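Local coordinates for protein HTH-type transcriptional regulator YgaV (Escherichia coli K12, PDB 3CUO) that regulates the expression of many genes in response to sulfide, as a DNA-binding repressor and activator that holds anaerobic respiratory genes down when sulfide is absent, at residues 30-41 / 77-87. Sequence-based numbering, arbitrary orientation.
Sequences LCMLSGSPGTSA and ILYSIKNEAVN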
ATOM      1  N   LEU A  30       1.376  11.938   5.434  1.00 40.27           N
ATOM      2  CA  LEU A  30       2.031  10.933   6.302  1.00 41.61           C
ATOM      3  C   LEU A  30       3.527  11.133   6.361  1.00 42.80           C
ATOM      4  O   LEU A  30       4.071  11.061   7.434  1.00 44.72           O
ATOM      5  CB  LEU A  30       1.654   9.508   5.907  1.00 41.64           C
ATOM      6  CG  LEU A  30       0.183   9.160   5.928  1.00 38.53           C
ATOM      7  CD1 LEU A  30      -0.055   7.793   5.275  1.00 36.20           C
ATOM      8  CD2 LEU A  30      -0.396   9.172   7.338  1.00 38.04           C
ATOM      9  N   CYS A  31       4.174  11.517   5.250  1.00 46.47           N
ATOM     10  CA  CYS A  31       5.599  11.894   5.298  1.00 47.33           C
ATOM     11  C   CYS A  31       5.840  13.107   6.171  1.00 48.77           C
ATOM     12  O   CYS A  31       6.783  13.101   6.982  1.00 50.34           O
ATOM     13  CB  CYS A  31       6.162  12.254   3.933  1.00 49.20           C
ATOM     14  SG  CYS A  31       6.419  10.892   2.847  1.00 54.88           S
ATOM     15  N   MET A  32       5.056  14.179   5.959  1.00 48.38           N
ATOM     16  CA  MET A  32       5.166  15.359   6.815  1.00 47.99           C
ATOM     17  C   MET A  32       4.929  15.031   8.270  1.00 48.33           C
ATOM     18  O   MET A  32       5.543  15.621   9.183  1.00 47.83           O
ATOM     19  CB  MET A  32       4.168  16.456   6.376  1.00 48.18           C
ATOM     20  CG  MET A  32       4.461  17.878   6.965  1.00 52.07           C
ATOM     21  SD  MET A  32       6.011  18.650   6.299  1.00 48.44           S
ATOM     22  CE  MET A  32       5.950  18.403   4.584  1.00 54.21           C
ATOM     23  N   LEU A  33       3.983  14.146   8.542  1.00 47.08           N
ATOM     24  CA  LEU A  33       3.716  13.835   9.933  1.00 48.01           C
ATOM     25  C   LEU A  33       4.801  12.983  10.566  1.00 49.13           C
ATOM     26  O   LEU A  33       4.910  12.980  11.773  1.00 49.71           O
ATOM     27  CB  LEU A  33       2.353  13.169  10.094  1.00 46.88           C
ATOM     28  CG  LEU A  33       1.079  13.958   9.754  1.00 43.85           C
ATOM     29  CD1 LEU A  33      -0.119  13.009  10.070  1.00 39.63           C
ATOM     30  CD2 LEU A  33       1.046  15.264  10.516  1.00 42.86           C
ATOM     31  N   SER A  34       5.576  12.220   9.787  1.00 52.12           N
ATOM     32  CA  SER A  34       6.623  11.370  10.388  1.00 54.21           C
ATOM     33  C   SER A  34       7.567  12.196  11.240  1.00 54.90           C
ATOM     34  O   SER A  34       8.143  13.205  10.790  1.00 55.78           O
ATOM     35  CB  SER A  34       7.452  10.635   9.329  1.00 54.66           C
ATOM     36  OG  SER A  34       6.647   9.842   8.465  1.00 59.72           O
ATOM     37  N   GLY A  35       7.721  11.780  12.482  1.00 56.49           N
ATOM     38  CA  GLY A  35       8.604  12.459  13.412  1.00 57.52           C
ATOM     39  C   GLY A  35       8.038  13.724  14.004  1.00 59.26           C
ATOM     40  O   GLY A  35       8.609  14.276  14.978  1.00 60.58           O
ATOM     41  N   SER A  36       6.907  14.189  13.471  1.00 59.60           N
ATOM     42  CA  SER A  36       6.489  15.577  13.697  1.00 59.16           C
ATOM     43  C   SER A  36       5.076  15.620  14.147  1.00 58.26           C
ATOM     44  O   SER A  36       4.214  16.176  13.470  1.00 57.87           O
ATOM     45  CB  SER A  36       6.649  16.385  12.429  1.00 59.33           C
ATOM     46  OG  SER A  36       7.899  16.079  11.842  1.00 62.83           O
ATOM     47  N   PRO A  37       4.841  15.089  15.343  1.00 57.87           N
ATOM     48  CA  PRO A  37       3.512  14.914  15.825  1.00 56.55           C
ATOM     49  C   PRO A  37       2.979  16.282  16.191  1.00 54.67           C
ATOM     50  O   PRO A  37       3.753  17.205  16.415  1.00 56.81           O
ATOM     51  CB  PRO A  37       3.723  14.078  17.082  1.00 57.51           C
ATOM     52  CG  PRO A  37       5.058  14.553  17.579  1.00 58.14           C
ATOM     53  CD  PRO A  37       5.846  14.758  16.373  1.00 58.27           C
ATOM     54  N   GLY A  38       1.668  16.409  16.225  1.00 51.33           N
ATOM     55  CA  GLY A  38       1.043  17.621  16.546  1.00 48.58           C
ATOM     56  C   GLY A  38       1.231  18.601  15.414  1.00 46.46           C
ATOM     57  O   GLY A  38       1.587  19.746  15.635  1.00 45.97           O
ATOM     58  N   THR A  39       0.917  18.179  14.208  1.00 45.20           N
ATOM     59  CA  THR A  39       0.940  19.121  13.089  1.00 45.05           C
ATOM     60  C   THR A  39      -0.484  19.510  12.712  1.00 44.31           C
ATOM     61  O   THR A  39      -1.360  18.663  12.555  1.00 44.07           O
ATOM     62  CB  THR A  39       1.672  18.521  11.852  1.00 44.77           C
ATOM     63  OG1 THR A  39       3.021  18.162  12.184  1.00 40.84           O
ATOM     64  CG2 THR A  39       1.665  19.488  10.712  1.00 42.44           C
ATOM     65  N   SER A  40      -0.681  20.786  12.479  1.00 44.22           N
ATOM     66  CA  SER A  40      -1.990  21.316  12.110  1.00 45.58           C
ATOM     67  C   SER A  40      -2.436  21.092  10.659  1.00 45.03           C
ATOM     68  O   SER A  40      -1.650  20.908   9.749  1.00 44.74           O
ATOM     69  CB  SER A  40      -2.048  22.817  12.442  1.00 45.33           C
ATOM     70  OG  SER A  40      -1.044  23.519  11.728  1.00 47.08           O
ATOM     71  N   ALA A  41      -3.746  21.102  10.447  1.00 45.12           N
ATOM     72  CA  ALA A  41      -4.305  21.050   9.088  1.00 44.45           C
ATOM     73  C   ALA A  41      -3.817  22.138   8.124  1.00 43.65           C
ATOM     74  O   ALA A  41      -3.569  21.883   6.952  1.00 43.73           O
ATOM     75  CB  ALA A  41      -5.811  21.030   9.161  1.00 46.31           C
ATOM     76  N   ILE A  77      -6.818  21.724  16.069  1.00 38.92           N
ATOM     77  CA  ILE A  77      -6.636  20.282  16.037  1.00 40.23           C
ATOM     78  C   ILE A  77      -5.300  20.032  15.403  1.00 37.83           C
ATOM     79  O   ILE A  77      -4.981  20.588  14.318  1.00 37.94           O
ATOM     80  CB  ILE A  77      -7.720  19.540  15.212  1.00 39.78           C
ATOM     81  CG1 ILE A  77      -9.122  19.905  15.657  1.00 43.15           C
ATOM     82  CG2 ILE A  77      -7.517  18.008  15.208  1.00 39.44           C
ATOM     83  CD1 ILE A  77      -9.978  20.344  14.505  1.00 49.74           C
ATOM     84  N   LEU A  78      -4.556  19.143  16.032  1.00 36.32           N
ATOM     85  CA  LEU A  78      -3.254  18.715  15.579  1.00 37.43           C
ATOM     86  C   LEU A  78      -3.275  17.199  15.372  1.00 38.02           C
ATOM     87  O   LEU A  78      -3.905  16.489  16.129  1.00 36.38           O
ATOM     88  CB  LEU A  78      -2.220  19.051  16.663  1.00 39.80           C
ATOM     89  CG  LEU A  78      -2.165  20.510  17.168  1.00 41.50           C
ATOM     90  CD1 LEU A  78      -1.128  20.674  18.296  1.00 43.58           C
ATOM     91  CD2 LEU A  78      -1.887  21.518  16.005  1.00 41.39           C
ATOM     92  N   TYR A  79      -2.499  16.725  14.391  1.00 37.50           N
ATOM     93  CA  TYR A  79      -2.496  15.401  13.955  1.00 38.40           C
ATOM     94  C   TYR A  79      -1.093  14.788  14.094  1.00 39.32           C
ATOM     95  O   TYR A  79      -0.074  15.487  13.954  1.00 39.82           O
ATOM     96  CB  TYR A  79      -2.957  15.337  12.471  1.00 39.19           C
ATOM     97  CG  TYR A  79      -4.339  15.929  12.236  1.00 39.02           C
ATOM     98  CD1 TYR A  79      -5.454  15.124  12.237  1.00 41.31           C
ATOM     99  CD2 TYR A  79      -4.511  17.278  12.029  1.00 40.84           C
ATOM    100  CE1 TYR A  79      -6.706  15.655  12.045  1.00 41.42           C
ATOM    101  CE2 TYR A  79      -5.784  17.817  11.846  1.00 41.45           C
ATOM    102  CZ  TYR A  79      -6.869  16.966  11.845  1.00 40.77           C
ATOM    103  OH  TYR A  79      -8.165  17.425  11.615  1.00 41.74           O
ATOM    104  N   SER A  80      -1.078  13.488  14.353  1.00 38.71           N
ATOM    105  CA  SER A  80       0.139  12.696  14.494  1.00 39.76           C
ATOM    106  C   SER A  80      -0.085  11.263  13.944  1.00 39.65           C
ATOM    107  O   SER A  80      -1.220  10.746  13.876  1.00 37.14           O
ATOM    108  CB  SER A  80       0.596  12.755  15.984  1.00 40.09           C
ATOM    109  OG  SER A  80       0.150  11.598  16.658  1.00 48.66           O
ATOM    110  N   ILE A  81       1.004  10.595  13.558  1.00 40.38           N
ATOM    111  CA  ILE A  81       0.907   9.196  13.158  1.00 41.46           C
ATOM    112  C   ILE A  81       0.611   8.375  14.363  1.00 43.48           C
ATOM    113  O   ILE A  81       1.242   8.563  15.353  1.00 46.35           O
ATOM    114  CB  ILE A  81       2.110   8.681  12.333  1.00 41.59           C
ATOM    115  CG1 ILE A  81       1.948   9.233  10.903  1.00 39.74           C
ATOM    116  CG2 ILE A  81       2.091   7.076  12.285  1.00 41.61           C
ATOM    117  CD1 ILE A  81       3.126   9.505  10.187  1.00 44.53           C
ATOM    118  N   LYS A  82      -0.404   7.510  14.248  1.00 43.84           N
ATOM    119  CA  LYS A  82      -0.827   6.564  15.254  1.00 44.53           C
ATOM    120  C   LYS A  82      -0.308   5.152  14.959  1.00 43.97           C
ATOM    121  O   LYS A  82       0.282   4.542  15.801  1.00 42.90           O
ATOM    122  CB  LYS A  82      -2.376   6.470  15.322  1.00 44.36           C
ATOM    123  CG  LYS A  82      -2.905   5.721  16.632  1.00 46.07           C
ATOM    124  CD  LYS A  82      -4.298   5.185  16.491  1.00 46.83           C
ATOM    125  CE  LYS A  82      -4.579   4.025  17.478  1.00 49.75           C
ATOM    126  NZ  LYS A  82      -4.524   4.510  18.935  1.00 49.48           N
ATOM    127  N   ASN A  83      -0.553   4.652  13.746  1.00 44.91           N
ATOM    128  CA  ASN A  83      -0.217   3.266  13.374  1.00 44.92           C
ATOM    129  C   ASN A  83       1.245   3.202  12.943  1.00 45.86           C
ATOM    130  O   ASN A  83       1.634   3.777  11.916  1.00 45.65           O
ATOM    131  CB  ASN A  83      -1.131   2.825  12.225  1.00 44.57           C
ATOM    132  CG  ASN A  83      -1.041   1.401  11.964  1.00 45.18           C
ATOM    133  OD1 ASN A  83      -0.019   0.806  12.298  1.00 46.67           O
ATOM    134  ND2 ASN A  83      -2.111   0.789  11.412  1.00 44.60           N
ATOM    135  N   GLU A  84       2.070   2.472  13.664  1.00 45.99           N
ATOM    136  CA  GLU A  84       3.464   2.425  13.305  1.00 47.67           C
ATOM    137  C   GLU A  84       3.714   1.686  11.994  1.00 46.69           C
ATOM    138  O   GLU A  84       4.714   1.942  11.401  1.00 47.17           O
ATOM    139  CB  GLU A  84       4.345   1.933  14.450  1.00 49.62           C
ATOM    140  CG  GLU A  84       4.858   3.119  15.328  1.00 51.70           C
ATOM    141  CD  GLU A  84       5.458   2.650  16.678  1.00 54.27           C
ATOM    142  OE1 GLU A  84       5.621   1.411  16.878  1.00 65.03           O
ATOM    143  OE2 GLU A  84       5.752   3.503  17.568  1.00 60.87           O
ATOM    144  N   ALA A  85       2.805   0.796  11.565  1.00 44.86           N
ATOM    145  CA  ALA A  85       2.826   0.225  10.235  1.00 45.01           C
ATOM    146  C   ALA A  85       2.972   1.270   9.114  1.00 44.00           C
ATOM    147  O   ALA A  85       3.511   0.972   8.058  1.00 43.35           O
ATOM    148  CB  ALA A  85       1.604  -0.605  10.008  1.00 44.63           C
ATOM    149  N   VAL A  86       2.483   2.481   9.383  1.00 42.42           N
ATOM    150  CA  VAL A  86       2.571   3.598   8.461  1.00 41.89           C
ATOM    151  C   VAL A  86       4.011   3.971   8.307  1.00 40.48           C
ATOM    152  O   VAL A  86       4.516   4.073   7.211  1.00 38.83           O
ATOM    153  CB  VAL A  86       1.701   4.814   8.905  1.00 40.95           C
ATOM    154  CG1 VAL A  86       2.061   5.998   8.080  1.00 43.28           C
ATOM    155  CG2 VAL A  86       0.201   4.452   8.794  1.00 38.88           C
ATOM    156  N   ASN A  87       4.684   4.113   9.420  1.00 40.31           N
ATOM    157  CA  ASN A  87       6.093   4.453   9.393  1.00 40.38           C
ATOM    158  C   ASN A  87       6.905   3.371   8.662  1.00 39.17           C
ATOM    159  O   ASN A  87       7.837   3.701   7.917  1.00 38.55           O
ATOM    160  CB  ASN A  87       6.582   4.611  10.805  1.00 42.02           C
ATOM    161  CG  ASN A  87       6.057   5.916  11.460  1.00 44.43           C
ATOM    162  OD1 ASN A  87       5.656   5.927  12.624  1.00 54.51           O
ATOM    163  ND2 ASN A  87       6.040   6.966  10.707  1.00 47.95           N
TER
HETATM  164  O   HOH W   1       3.440  11.854  13.755  1.00 41.18           O
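Thr39 and Tyr79 join the short strand 39-40 to strand 77-81 through a pair of backbone hydrogen bonds. Thr39 N reaches Tyr79 O at 2.9 Å and almost straight (170°), and Tyr79 N returns a bond to Thr39 O. Gly38 N gives the same Tyr79 O a second, weak bond, making a G1 beta bulge. Glycine suits the bulge because its phi of 71° is positive. Thr39 OG1 is used within its own loop, donating to Ser36 O at 2.6 Å.

The tyrosine ring leans along the partner strand, since CG stands anti to the carbonyl carbon (chi1 -58°). Thr39 O lies in the ring plane at its edge, 3.5 Å from Tyr79 CD2, and Ala41 CB approaches CE2 farther along.

Apolar contacts line the end of helix 24-33: Ile81 CD1 meets Leu33 CB at 3.7 Å, and the side chains of Leu30 and Val86 cross at about a right angle, with Leu30 CD1 3.9 Å from Val86 CG1. Branched aliphatic residues suit this place, offering methyl groups to the leucines and needing no polar partner. Pro37 CB touches Ser80 CB.

Among polar groups, Ser80 OG hydrogen-bonds Asp69. Ser34, just past the helix, donates OG to Leu30 O at 3.0 Å; an alanine here would probably leave that oxygen without its hydroxyl donor and open a small gap beside Ile81 and Asn87. A water bridges Leu33 O and Ile81 N.

Strand 68-72 pairs with the other edge of strand 77-81, completing the sheet of this ArsR-type winged helix-turn-helix domain. Leu33 and Thr39 also touch Leu44 of helix 41-48, and Tyr79 packs on Leu59 and Arg63 of helix 52-64, joining the wing to the predicted DNA-binding motif.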